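Side-chain contact in ATP-dependent Clp protease proteolytic subunit (Plasmodium falciparum, PDB 4GM2), which forms the inactive S14-family subunit of the apicoplast-localized caseinolytic protease complex: residues Q44-S47 with Q48-L52. Sequence-based numbering, arbitrary orientation.
Sequences QIIS and QLLYL
I45 and L49, one helical turn apart, run alongside each other off the same face of the helix, with I45 CG2 3.9 Å from L49 CD1. The isoleucine's CG1 stands beside its own backbone N (chi1 -66°), which places CG2 anti to that N and lets this methyl face the leucine. I46 and L50 repeat the arrangement on the adjoining face, CG2 of I46 reaching CD1 of L50 at 4.0 Å. Successive backbone N-H...O=C hydrogen bonds from i+4 to i hold the turn, among them L50 N to I46 O at 2.9 Å. With CG beside its own N (chi1 -78°), the extended Q48 chain runs back toward the preceding turn, its NE2 lying 3.2 Å from Q44 O, which also accepts Q48 N, and 3.8 Å from Q44 CB. S47 turns its hydroxyl back along the helix, where OG is hydrogen-bonded to the carbonyl of E43. All this belongs to helix 39-55, the crossover of the beta-alpha-beta unit between strands 30-33 and 61-67. I45 and L49 press on helix 81-94 through I88, V91 and I92, while L49 also meets I31 and I61 of those two strands; I46 and L50 pack against F32 and Y64 of a neighbouring subunit.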
loop_
_atom_site.group_PDB
_atom_site.type_symbol
_atom_site.label_atom_id
_atom_site.label_comp_id
_atom_site.label_asym_id
_atom_site.label_seq_id
_atom_site.Cartn_x
_atom_site.Cartn_y
_atom_site.Cartn_z
ATOM N N GLN A 44 20.276 -2.262 5.289
ATOM C CA GLN A 44 19.574 -1.332 6.170
ATOM C C GLN A 44 20.427 -0.861 7.346
ATOM O O GLN A 44 20.364 0.309 7.725
ATOM C CB GLN A 44 18.286 -1.958 6.692
ATOM C CG GLN A 44 17.141 -1.940 5.699
ATOM C CD GLN A 44 15.954 -2.761 6.168
ATOM O OE1 GLN A 44 15.801 -3.036 7.364
ATOM N NE2 GLN A 44 15.106 -3.157 5.228
ATOM N N ILE A 45 21.207 -1.774 7.925
ATOM C CA ILE A 45 22.122 -1.443 9.014
ATOM C C ILE A 45 23.161 -0.421 8.550
ATOM O O ILE A 45 23.368 0.603 9.207
ATOM C CB ILE A 45 22.807 -2.702 9.582
ATOM C CG1 ILE A 45 21.768 -3.612 10.247
ATOM C CG2 ILE A 45 23.901 -2.327 10.576
ATOM C CD1 ILE A 45 22.235 -5.037 10.477
ATOM N N ILE A 46 23.800 -0.693 7.415
ATOM C CA ILE A 46 24.779 0.230 6.847
ATOM C C ILE A 46 24.133 1.580 6.517
ATOM O O ILE A 46 24.694 2.632 6.830
ATOM C CB ILE A 46 25.495 -0.374 5.617
ATOM C CG1 ILE A 46 26.385 -1.543 6.053
ATOM C CG2 ILE A 46 26.333 0.677 4.901
ATOM C CD1 ILE A 46 26.831 -2.453 4.924
ATOM N N SER A 47 22.948 1.545 5.909
ATOM C CA SER A 47 22.231 2.771 5.569
ATOM C C SER A 47 21.927 3.618 6.802
ATOM O O SER A 47 22.112 4.833 6.779
ATOM C CB SER A 47 20.943 2.459 4.815
ATOM O OG SER A 47 21.237 1.969 3.523
ATOM N N GLN A 48 21.476 2.965 7.871
ATOM C CA GLN A 48 21.146 3.642 9.113
ATOM C C GLN A 48 22.386 4.174 9.824
ATOM O O GLN A 48 22.354 5.271 10.398
ATOM C CB GLN A 48 20.354 2.722 10.031
ATOM C CG GLN A 48 18.889 2.588 9.647
ATOM C CD GLN A 48 18.216 1.440 10.366
ATOM O OE1 GLN A 48 18.061 1.460 11.586
ATOM N NE2 GLN A 48 17.819 0.430 9.613
ATOM N N LEU A 49 23.472 3.400 9.779
ATOM C CA LEU A 49 24.764 3.847 10.309
ATOM C C LEU A 49 25.268 5.100 9.595
ATOM O O LEU A 49 25.630 6.089 10.244
ATOM C CB LEU A 49 25.806 2.730 10.247
ATOM C CG LEU A 49 25.720 1.688 11.366
ATOM C CD1 LEU A 49 26.615 0.495 11.065
ATOM C CD2 LEU A 49 26.058 2.290 12.725
ATOM N N LEU A 50 25.271 5.062 8.264
ATOM C CA LEU A 50 25.663 6.224 7.471
ATOM C C LEU A 50 24.738 7.414 7.728
ATOM O O LEU A 50 25.200 8.544 7.873
ATOM C CB LEU A 50 25.692 5.891 5.979
ATOM C CG LEU A 50 26.721 4.885 5.468
ATOM C CD1 LEU A 50 26.403 4.573 4.020
ATOM C CD2 LEU A 50 28.151 5.387 5.607
ATOM N N TYR A 51 23.436 7.153 7.808
ATOM C CA TYR A 51 22.474 8.225 8.040
ATOM C C TYR A 51 22.698 8.917 9.377
ATOM O O TYR A 51 22.714 10.141 9.437
ATOM C CB TYR A 51 21.029 7.736 7.936
ATOM C CG TYR A 51 20.040 8.790 8.366
ATOM C CD1 TYR A 51 19.667 9.814 7.500
ATOM C CD2 TYR A 51 19.496 8.779 9.650
ATOM C CE1 TYR A 51 18.774 10.794 7.898
ATOM C CE2 TYR A 51 18.605 9.754 10.056
ATOM C CZ TYR A 51 18.246 10.756 9.177
ATOM O OH TYR A 51 17.355 11.724 9.576
ATOM N N LEU A 52 22.866 8.126 10.437
ATOM C CA LEU A 52 23.051 8.663 11.786
ATOM C C LEU A 52 24.355 9.442 11.915
ATOM O O LEU A 52 24.390 10.499 12.549
ATOM C CB LEU A 52 22.980 7.555 12.844
ATOM C CG LEU A 52 21.610 6.899 13.051
ATOM C CD1 LEU A 52 21.735 5.670 13.934
ATOM C CD2 LEU A 52 20.595 7.877 13.626
#